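Local coordinates for protein 3-deoxy-manno-octulosonate cytidylyltransferase (Escherichia coli, PDB 1H7E) that catalyses the transfer of a cytidylyl group from CTP to KDO, giving CMP-KDO and diphosphate, activating this sugar, probably for incorporation into lipopolysaccharide, at residues S1-V6 with A89-N94; Q112-D117 with A177-V182; L38-V43 with D106-L111; R79-M84 with D181-Y186. All blocks are in the same frame, centred on the assembly; numbering follows the deposited sequence.

Contact 1 (S1-V6 with A89-N94)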
# COMPACT_ATOMS: atom_id res chain seq x y z
N SER A 1 -2.89 10.41 -30.02
CA SER A 1 -2.67 10.68 -28.56
C SER A 1 -1.86 11.96 -28.34
O SER A 1 -0.63 11.95 -28.42
CB SER A 1 -1.97 9.48 -27.90
OG SER A 1 -2.67 9.07 -26.73
N LYS A 2 -2.56 13.06 -28.08
CA LYS A 2 -1.91 14.34 -27.84
C LYS A 2 -1.57 14.47 -26.37
O LYS A 2 -2.40 14.21 -25.49
CB LYS A 2 -2.82 15.48 -28.27
CG LYS A 2 -2.20 16.86 -28.17
CD LYS A 2 -3.26 17.92 -28.46
CE LYS A 2 -2.71 19.33 -28.29
NZ LYS A 2 -3.78 20.37 -28.37
N ALA A 3 -0.34 14.88 -26.10
CA ALA A 3 0.11 15.05 -24.73
C ALA A 3 0.58 16.46 -24.54
O ALA A 3 1.19 17.04 -25.45
CB ALA A 3 1.26 14.09 -24.44
N VAL A 4 0.29 17.04 -23.38
CA VAL A 4 0.78 18.38 -23.07
C VAL A 4 1.43 18.38 -21.69
O VAL A 4 1.12 17.55 -20.83
CB VAL A 4 -0.34 19.47 -23.11
CG1 VAL A 4 -1.08 19.43 -24.47
CG2 VAL A 4 -1.29 19.32 -21.96
N ILE A 5 2.39 19.26 -21.50
CA ILE A 5 3.05 19.38 -20.21
C ILE A 5 2.56 20.65 -19.55
O ILE A 5 2.52 21.70 -20.19
CB ILE A 5 4.58 19.46 -20.34
CG1 ILE A 5 5.13 18.09 -20.74
CG2 ILE A 5 5.21 19.98 -19.05
CD1 ILE A 5 6.60 18.11 -21.07
N VAL A 6 2.13 20.54 -18.30
CA VAL A 6 1.66 21.70 -17.54
C VAL A 6 2.60 21.88 -16.36
O VAL A 6 2.88 20.93 -15.62
CB VAL A 6 0.20 21.52 -17.04
CG1 VAL A 6 -0.21 22.72 -16.20
CG2 VAL A 6 -0.75 21.36 -18.21
N ALA A 89 -6.20 17.81 -24.54
CA ALA A 89 -5.15 16.81 -24.66
C ALA A 89 -5.70 15.48 -24.17
O ALA A 89 -6.73 15.43 -23.52
CB ALA A 89 -3.93 17.21 -23.83
N ASP A 90 -5.06 14.39 -24.57
CA ASP A 90 -5.48 13.07 -24.13
C ASP A 90 -4.68 12.74 -22.86
O ASP A 90 -5.18 12.04 -21.98
CB ASP A 90 -5.15 12.04 -25.20
CG ASP A 90 -5.86 12.32 -26.52
OD1 ASP A 90 -7.08 12.55 -26.49
OD2 ASP A 90 -5.19 12.34 -27.58
N ILE A 91 -3.45 13.25 -22.77
CA ILE A 91 -2.55 13.00 -21.63
C ILE A 91 -1.94 14.29 -21.11
O ILE A 91 -1.35 15.05 -21.88
CB ILE A 91 -1.38 12.07 -22.05
CG1 ILE A 91 -1.94 10.69 -22.46
CG2 ILE A 91 -0.35 11.95 -20.92
CD1 ILE A 91 -0.95 9.84 -23.20
N TYR A 92 -2.07 14.54 -19.81
CA TYR A 92 -1.52 15.74 -19.19
C TYR A 92 -0.41 15.33 -18.25
O TYR A 92 -0.60 14.47 -17.39
CB TYR A 92 -2.58 16.47 -18.37
CG TYR A 92 -3.75 16.98 -19.18
CD1 TYR A 92 -4.80 16.13 -19.53
CD2 TYR A 92 -3.80 18.31 -19.62
CE1 TYR A 92 -5.87 16.58 -20.30
CE2 TYR A 92 -4.86 18.78 -20.40
CZ TYR A 92 -5.89 17.91 -20.73
OH TYR A 92 -6.95 18.35 -21.49
N ILE A 93 0.75 15.96 -18.40
CA ILE A 93 1.90 15.68 -17.55
C ILE A 93 2.07 16.89 -16.65
O ILE A 93 2.12 18.03 -17.13
CB ILE A 93 3.17 15.45 -18.38
CG1 ILE A 93 3.02 14.18 -19.20
CG2 ILE A 93 4.42 15.37 -17.47
CD1 ILE A 93 4.03 14.06 -20.30
N ASN A 94 2.12 16.65 -15.35
CA ASN A 94 2.26 17.73 -14.39
C ASN A 94 3.69 17.70 -13.86
O ASN A 94 4.08 16.73 -13.21
CB ASN A 94 1.27 17.51 -13.26
CG ASN A 94 0.92 18.79 -12.53
OD1 ASN A 94 0.58 19.80 -13.15
ND2 ASN A 94 0.94 18.74 -11.19

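Contact 2 (Q112-D117 with A177-V182)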
# COMPACT_ATOMS: atom_id res chain seq x y z
N GLN A 112 5.96 7.29 -22.45
CA GLN A 112 5.98 6.00 -23.15
C GLN A 112 5.15 4.96 -22.39
O GLN A 112 4.45 4.13 -22.99
CB GLN A 112 7.43 5.51 -23.34
CG GLN A 112 7.56 4.34 -24.33
CD GLN A 112 6.79 4.60 -25.63
OE1 GLN A 112 7.22 5.40 -26.47
NE2 GLN A 112 5.64 3.95 -25.79
N GLY A 113 5.23 5.00 -21.06
CA GLY A 113 4.47 4.07 -20.24
C GLY A 113 2.98 4.24 -20.47
O GLY A 113 2.25 3.25 -20.58
N MET A 114 2.52 5.50 -20.55
CA MET A 114 1.10 5.82 -20.77
C MET A 114 0.64 5.37 -22.16
O MET A 114 -0.46 4.84 -22.32
CB MET A 114 0.85 7.33 -20.62
CG MET A 114 1.03 7.86 -19.21
SD MET A 114 -0.24 7.24 -18.14
CE MET A 114 -1.55 8.37 -18.47
N ARG A 115 1.51 5.55 -23.16
CA ARG A 115 1.18 5.14 -24.53
C ARG A 115 1.20 3.63 -24.72
O ARG A 115 0.37 3.11 -25.46
CB ARG A 115 2.08 5.86 -25.55
CG ARG A 115 1.73 7.35 -25.62
CD ARG A 115 2.41 8.08 -26.74
NE ARG A 115 1.75 9.36 -27.00
CZ ARG A 115 2.39 10.52 -27.18
NH1 ARG A 115 3.71 10.57 -27.13
NH2 ARG A 115 1.70 11.63 -27.42
N ASP A 116 2.09 2.93 -24.02
CA ASP A 116 2.17 1.48 -24.12
C ASP A 116 1.01 0.73 -23.48
O ASP A 116 0.77 -0.43 -23.79
CB ASP A 116 3.51 0.96 -23.58
CG ASP A 116 4.67 1.19 -24.54
OD1 ASP A 116 4.42 1.56 -25.72
OD2 ASP A 116 5.83 0.99 -24.13
N ASP A 117 0.29 1.39 -22.57
CA ASP A 117 -0.87 0.78 -21.91
C ASP A 117 -2.00 1.82 -21.87
O ASP A 117 -2.05 2.69 -20.99
CB ASP A 117 -0.50 0.29 -20.50
CG ASP A 117 -1.66 -0.43 -19.81
OD1 ASP A 117 -2.76 -0.51 -20.40
OD2 ASP A 117 -1.47 -0.93 -18.67
N ALA A 177 1.55 11.79 -14.85
CA ALA A 177 0.92 11.80 -16.18
C ALA A 177 -0.51 11.32 -15.90
O ALA A 177 -0.71 10.28 -15.26
CB ALA A 177 1.62 10.85 -17.15
N TYR A 178 -1.50 12.09 -16.32
CA TYR A 178 -2.90 11.74 -16.11
C TYR A 178 -3.63 11.65 -17.42
O TYR A 178 -3.43 12.48 -18.29
CB TYR A 178 -3.64 12.84 -15.34
CG TYR A 178 -3.12 13.16 -13.98
CD1 TYR A 178 -3.61 12.50 -12.85
CD2 TYR A 178 -2.18 14.17 -13.80
CE1 TYR A 178 -3.18 12.84 -11.58
CE2 TYR A 178 -1.75 14.52 -12.51
CZ TYR A 178 -2.26 13.85 -11.42
OH TYR A 178 -1.86 14.19 -10.15
N ARG A 179 -4.48 10.64 -17.55
CA ARG A 179 -5.35 10.48 -18.71
C ARG A 179 -6.44 11.57 -18.51
O ARG A 179 -6.78 11.92 -17.36
CB ARG A 179 -6.01 9.11 -18.68
CG ARG A 179 -6.06 8.42 -19.99
CD ARG A 179 -5.01 7.36 -20.02
NE ARG A 179 -4.51 7.14 -21.37
CZ ARG A 179 -3.46 6.38 -21.67
NH1 ARG A 179 -2.79 5.76 -20.69
NH2 ARG A 179 -3.06 6.28 -22.94
N ARG A 180 -6.97 12.10 -19.61
CA ARG A 180 -8.00 13.14 -19.54
C ARG A 180 -9.22 12.75 -18.69
O ARG A 180 -9.70 13.56 -17.87
CB ARG A 180 -8.44 13.52 -20.97
CG ARG A 180 -9.43 14.67 -21.03
CD ARG A 180 -9.70 15.12 -22.47
NE ARG A 180 -10.82 16.06 -22.53
CZ ARG A 180 -10.73 17.38 -22.38
NH1 ARG A 180 -9.57 17.97 -22.18
NH2 ARG A 180 -11.84 18.12 -22.35
N ASP A 181 -9.72 11.54 -18.86
CA ASP A 181 -10.90 11.11 -18.11
C ASP A 181 -10.72 11.09 -16.59
O ASP A 181 -11.70 11.25 -15.86
CB ASP A 181 -11.45 9.77 -18.62
CG ASP A 181 -10.43 8.66 -18.58
OD1 ASP A 181 -10.05 8.15 -19.66
OD2 ASP A 181 -10.01 8.26 -17.48
N VAL A 182 -9.48 10.96 -16.11
CA VAL A 182 -9.24 10.97 -14.66
C VAL A 182 -9.46 12.37 -14.12
O VAL A 182 -10.11 12.55 -13.08
CB VAL A 182 -7.80 10.50 -14.31
CG1 VAL A 182 -7.55 10.65 -12.81
CG2 VAL A 182 -7.62 9.05 -14.72

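Contact 3 (L38-V43 with D106-L111)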
# COMPACT_ATOMS: atom_id res chain seq x y z
N LEU A 38 10.56 21.59 -23.13
CA LEU A 38 10.52 21.68 -24.59
C LEU A 38 11.31 20.58 -25.28
O LEU A 38 11.04 20.27 -26.43
CB LEU A 38 11.03 23.04 -25.08
CG LEU A 38 10.04 24.17 -24.90
CD1 LEU A 38 10.72 25.49 -25.20
CD2 LEU A 38 8.86 23.93 -25.80
N GLN A 39 12.29 20.01 -24.56
CA GLN A 39 13.13 18.96 -25.10
C GLN A 39 12.51 17.57 -25.03
O GLN A 39 13.11 16.60 -25.49
CB GLN A 39 14.47 18.95 -24.36
CG GLN A 39 15.24 20.27 -24.43
CD GLN A 39 16.51 20.26 -23.58
OE1 GLN A 39 17.13 19.21 -23.39
NE2 GLN A 39 16.90 21.43 -23.06
N VAL A 40 11.31 17.46 -24.46
CA VAL A 40 10.64 16.17 -24.34
C VAL A 40 9.93 15.82 -25.63
O VAL A 40 9.02 16.52 -26.06
CB VAL A 40 9.60 16.15 -23.17
CG1 VAL A 40 8.97 14.78 -23.05
CG2 VAL A 40 10.27 16.54 -21.87
N ALA A 41 10.36 14.73 -26.26
CA ALA A 41 9.75 14.30 -27.51
C ALA A 41 8.34 13.80 -27.27
O ALA A 41 8.03 13.29 -26.20
CB ALA A 41 10.59 13.19 -28.13
N GLY A 42 7.48 13.95 -28.28
CA GLY A 42 6.11 13.48 -28.19
C GLY A 42 5.12 14.40 -27.50
O GLY A 42 3.94 14.07 -27.38
N VAL A 43 5.60 15.56 -27.07
CA VAL A 43 4.77 16.55 -26.40
C VAL A 43 4.41 17.67 -27.38
O VAL A 43 5.28 18.27 -28.02
CB VAL A 43 5.51 17.11 -25.16
CG1 VAL A 43 4.74 18.29 -24.53
CG2 VAL A 43 5.69 15.98 -24.14
N ASP A 106 13.49 11.23 -18.55
CA ASP A 106 12.62 10.65 -17.52
C ASP A 106 11.15 10.92 -17.83
O ASP A 106 10.29 10.08 -17.55
CB ASP A 106 12.95 11.20 -16.13
CG ASP A 106 14.31 10.73 -15.62
OD1 ASP A 106 14.90 9.80 -16.21
OD2 ASP A 106 14.77 11.32 -14.63
N VAL A 107 10.86 12.11 -18.35
CA VAL A 107 9.48 12.45 -18.70
C VAL A 107 9.06 11.58 -19.90
O VAL A 107 7.91 11.12 -19.99
CB VAL A 107 9.31 13.96 -19.01
CG1 VAL A 107 7.86 14.28 -19.30
CG2 VAL A 107 9.81 14.79 -17.84
N GLU A 108 10.00 11.33 -20.82
CA GLU A 108 9.72 10.49 -21.98
C GLU A 108 9.38 9.06 -21.55
O GLU A 108 8.51 8.42 -22.16
CB GLU A 108 10.91 10.50 -22.95
CG GLU A 108 10.99 11.79 -23.75
CD GLU A 108 12.27 11.93 -24.58
OE1 GLU A 108 12.99 10.93 -24.78
OE2 GLU A 108 12.54 13.07 -25.02
N THR A 109 10.06 8.58 -20.51
CA THR A 109 9.83 7.23 -19.96
C THR A 109 8.39 7.17 -19.45
O THR A 109 7.66 6.22 -19.72
CB THR A 109 10.79 6.93 -18.77
OG1 THR A 109 12.12 6.73 -19.27
CG2 THR A 109 10.36 5.69 -17.99
N LEU A 110 7.99 8.23 -18.77
CA LEU A 110 6.65 8.34 -18.22
C LEU A 110 5.62 8.35 -19.34
O LEU A 110 4.67 7.55 -19.34
CB LEU A 110 6.58 9.62 -17.39
CG LEU A 110 5.37 9.95 -16.54
CD1 LEU A 110 5.23 8.91 -15.44
CD2 LEU A 110 5.58 11.32 -15.94
N LEU A 111 5.85 9.17 -20.37
CA LEU A 111 4.93 9.28 -21.51
C LEU A 111 4.83 7.97 -22.28
O LEU A 111 3.74 7.60 -22.73
CB LEU A 111 5.37 10.39 -22.47
CG LEU A 111 4.36 11.43 -22.96
CD1 LEU A 111 4.94 12.10 -24.18
CD2 LEU A 111 3.02 10.81 -23.30

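Contact 4 (R79-M84 with D181-Y186)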
# COMPACT_ATOMS: atom_id res chain seq x y z
N ARG A 79 -5.75 22.61 -9.69
CA ARG A 79 -5.27 23.61 -10.64
C ARG A 79 -5.16 23.00 -12.05
O ARG A 79 -5.49 23.65 -13.04
CB ARG A 79 -3.94 24.18 -10.19
CG ARG A 79 -3.26 25.09 -11.20
CD ARG A 79 -2.03 25.82 -10.59
NE ARG A 79 -2.39 27.10 -9.97
CZ ARG A 79 -2.81 27.26 -8.72
NH1 ARG A 79 -2.91 26.22 -7.89
NH2 ARG A 79 -3.23 28.45 -8.31
N LEU A 80 -4.73 21.74 -12.12
CA LEU A 80 -4.61 21.04 -13.41
C LEU A 80 -6.00 20.75 -14.01
O LEU A 80 -6.14 20.70 -15.23
CB LEU A 80 -3.81 19.73 -13.23
CG LEU A 80 -3.44 18.87 -14.45
CD1 LEU A 80 -2.55 19.64 -15.39
CD2 LEU A 80 -2.72 17.62 -13.98
N VAL A 81 -7.01 20.54 -13.17
CA VAL A 81 -8.38 20.27 -13.64
C VAL A 81 -8.92 21.53 -14.36
O VAL A 81 -9.54 21.43 -15.43
CB VAL A 81 -9.32 19.84 -12.46
CG1 VAL A 81 -10.78 19.86 -12.88
CG2 VAL A 81 -8.96 18.42 -12.00
N GLU A 82 -8.64 22.69 -13.79
CA GLU A 82 -9.06 23.93 -14.42
C GLU A 82 -8.37 24.10 -15.78
O GLU A 82 -9.00 24.52 -16.74
CB GLU A 82 -8.76 25.14 -13.55
CG GLU A 82 -9.26 26.43 -14.18
CD GLU A 82 -8.82 27.69 -13.46
OE1 GLU A 82 -8.17 27.60 -12.40
OE2 GLU A 82 -9.14 28.80 -13.96
N VAL A 83 -7.07 23.79 -15.85
CA VAL A 83 -6.34 23.90 -17.11
C VAL A 83 -6.90 22.93 -18.14
O VAL A 83 -7.01 23.26 -19.33
CB VAL A 83 -4.81 23.62 -16.92
CG1 VAL A 83 -4.12 23.53 -18.29
CG2 VAL A 83 -4.18 24.71 -16.07
N MET A 84 -7.25 21.73 -17.69
CA MET A 84 -7.77 20.68 -18.56
C MET A 84 -9.01 21.09 -19.37
O MET A 84 -9.16 20.70 -20.52
CB MET A 84 -8.07 19.42 -17.73
CG MET A 84 -8.72 18.26 -18.48
SD MET A 84 -10.53 18.33 -18.49
CE MET A 84 -10.91 18.34 -16.70
N ASP A 181 -9.72 11.54 -18.86
CA ASP A 181 -10.90 11.11 -18.11
C ASP A 181 -10.72 11.09 -16.59
O ASP A 181 -11.70 11.25 -15.86
CB ASP A 181 -11.45 9.77 -18.62
CG ASP A 181 -10.43 8.66 -18.58
OD1 ASP A 181 -10.05 8.15 -19.66
OD2 ASP A 181 -10.01 8.26 -17.48
N VAL A 182 -9.48 10.96 -16.11
CA VAL A 182 -9.24 10.97 -14.66
C VAL A 182 -9.46 12.37 -14.12
O VAL A 182 -10.11 12.55 -13.08
CB VAL A 182 -7.80 10.50 -14.31
CG1 VAL A 182 -7.55 10.65 -12.81
CG2 VAL A 182 -7.62 9.05 -14.72
N LEU A 183 -8.97 13.36 -14.86
CA LEU A 183 -9.11 14.75 -14.46
C LEU A 183 -10.56 15.24 -14.56
O LEU A 183 -10.98 16.05 -13.73
CB LEU A 183 -8.17 15.62 -15.28
CG LEU A 183 -6.67 15.35 -15.05
CD1 LEU A 183 -5.86 16.15 -16.03
CD2 LEU A 183 -6.27 15.71 -13.62
N GLN A 184 -11.32 14.71 -15.52
CA GLN A 184 -12.74 15.09 -15.68
C GLN A 184 -13.60 14.62 -14.52
O GLN A 184 -14.61 15.24 -14.18
CB GLN A 184 -13.32 14.51 -16.97
CG GLN A 184 -12.75 15.14 -18.22
CD GLN A 184 -13.31 14.55 -19.49
OE1 GLN A 184 -13.17 13.35 -19.74
NE2 GLN A 184 -13.90 15.39 -20.32
N ASN A 185 -13.22 13.49 -13.93
CA ASN A 185 -13.94 12.90 -12.81
C ASN A 185 -13.30 13.19 -11.45
O ASN A 185 -13.85 12.80 -10.42
CB ASN A 185 -14.05 11.38 -12.99
CG ASN A 185 -14.82 11.00 -14.23
OD1 ASN A 185 -15.87 11.58 -14.53
ND2 ASN A 185 -14.31 10.02 -14.98
N TYR A 186 -12.21 13.94 -11.44
CA TYR A 186 -11.48 14.20 -10.21
C TYR A 186 -12.17 14.95 -9.11
O TYR A 186 -12.04 14.56 -7.95
CB TYR A 186 -10.14 14.89 -10.50
CG TYR A 186 -9.24 14.97 -9.27
CD1 TYR A 186 -8.48 13.87 -8.85
CD2 TYR A 186 -9.17 16.15 -8.52
CE1 TYR A 186 -7.66 13.94 -7.71
CE2 TYR A 186 -8.35 16.23 -7.39
CZ TYR A 186 -7.60 15.13 -6.99
OH TYR A 186 -6.80 15.26 -5.89

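Contact 1 (S1-V6 with A89-N94)
V4 CG2 meets the Y92 ring obliquely, 3.6 Å from CD2, while the methyl of A89 lies over one ring face, offset toward the rim. A second flat group, the D90 carboxylate, receives K2 N at OD2 (2.8 Å) from its anti side, 24° out of plane. These contacts flank the parallel pairing of strands 3-8 and 91-94 within the mixed sheet of this GT-A-clan cytidylyltransferase. A3, I5, I91 and I93 stand on one face of the sheet, V4, V6, Y92 and N94 on the other. V4 straddles A89: with CG1 anti to the carbonyl carbon (chi1 -53°), that methyl reaches A89 CB at 3.7 Å and CG2 is turned to the tyrosine. On the opposite face I5 CG1 lies 4.0 Å from I93 CB, the two chains crossing at a slant. Beyond the segments K2 NZ forms a salt bridge with E45, and Y92 OH bonds to V87 O. At the strand entrance K2 O is gripped by D90 N and I91 N together. Further along, V4 N bonds to I91 O (3.0 Å) and I93 N to V4 O (2.9 Å), before V6 N meets I93 O at 2.8 Å in an almost straight bond, 178° at the hydrogen.

Contact 2 (Q112-D117 with A177-V182)
Helix 112-116 runs 26° from parallel to strand 177-179, their axes 9.7 Å apart at closest approach, and M114 faces A177 and R179. M114 CG lies against the A177 methyl at 3.7 Å. The methionine chain bends at chi2 and chi3, which carries CE past the alanine to R179, 3.6 Å from NH1; the two long side chains run antiparallel alongside each other. R179, bent at chi2, brings its guanidinium end-on to a single backbone oxygen: NH1 and NH2 each donate to M114 O at 3.0 Å, from one side of the carbonyl plane, an oxygen only 9° out of the guanidinium plane. NH1 also makes a weak bond to D117 O (3.2 Å) and, outside the segments, a hydrogen bond to L120 O. The contact joins the C-terminal end of helix 104-116 to the central sheet where strand 169-179 passes into helix 180-185, with R179 itself at the N-cap position. Carbonyls at a helix C-terminus carry partial negative charge, which probably suits the cationic group. A leucine in place of R179 would probably leave the carbonyl oxygens of M114 and L120 without these donors and the end of the helix less firmly tied to the strand. Nearby, D117 OD2 forms a salt bridge with R213, and M114 packs on I91 and A123.

Contact 3 (L38-V43 with D106-L111)
E108 leaves its helix beside V40 and A41, and its side chain runs out to the loop. CB stands back from the loop; CG, anti to the carbonyl carbon (chi1 -75°), passes 3.7 Å from V40 CG1, the two side chains lying alongside, head to tail. CD comes 4.1 Å from the A41 methyl. At the tip OE2 accepts A41 N at 3.0 Å in a nearly straight bond, 176° at the hydrogen, although the donor approaches from above the carboxylate plane, 37° out of it. The same oxygen forms a salt bridge with R105, so one carboxylate atom ties a loop amide to an arginine of its own helix. The loop is the return leg of a beta-alpha-beta crossover: strand 3-8, helix 29-38 and the parallel strand 45-50. V40 to V43 make a type II turn in it, with G42 at a positive phi, where a side chain would jam against the preceding carbonyl oxygen. An alanine in place of E108 would probably leave the A41 amide without its acceptor and R105 without this counter-charge, with the loop less firmly fixed. Next to the glutamate, V40 lies nearly perpendicular to V107, CG1 to CG1 3.9 Å. One turn on, L111 CD1 reaches the loop's far end, lying 3.9 Å from both A41 O and G42 O and 4.0 Å from V43 CG2. V40 and V43 also rest on I5, and L111 on A3, I91 and I93.

Contact 4 (R79-M84 with D181-Y186)
Two helices packed on one face of the central sheet, 76-86 and 180-185, meet here at a steep angle. Their short segments cross at -110° with axes 9.4 Å apart, and the interface is essentially apolar. L183 points into the other helix, toward L80, V81 and M84. Its CD1 lies 4.0 Å from L80 CG, the two leucines set roughly square to each other; CD2 comes 4.1 Å from V81 CG2. That valine methyl, placed anti to the carbonyl carbon by chi1 168°, also rests against both L183 O (3.6 Å) and Y186 CB (4.0 Å). M84, bent at chi2 and chi3, turns its end onto the other helix: CE rests 3.8 Å from L183 O and SD 3.9 Å from Q184 CG, the methyl lying against the peptide that joins L183 and Q184, the sulfur against the Q184 side chain. Polar ties come from the surroundings, where R180 NH1 bonds to M84 O and Y186 OH bonds to E201. On the sheet side L80 rests on N94 and Y178, M84 on Y92, and L183 on Y92 and Y178, so the two helices bridge the adjacent strands 91-94 and 169-179, while Y186 extends the packing to R204 and L205 of helix 203-207.

Contact 1 is the hub: its centre lies about 9, 10 and 11 Å from those of contacts 2, 3 and 4. Contacts 3 and 4, with centres about 20 Å apart, lie on opposite faces of the sheet, contact 3 over the A3, I5, I91 and I93 side and contact 4 over the V6, Y92 and N94 side. Contact 2 links both layers, sharing helix 104-116 with contact 3 and helix 180-185 with contact 4. Along the chain contact 1 crosses contacts 3 and 4, whereas contact 2 opens after contacts 1 and 3 have closed. Residues distant in sequence thus build one alpha/beta/alpha layered domain, the scaffold of the cytidylyltransferase.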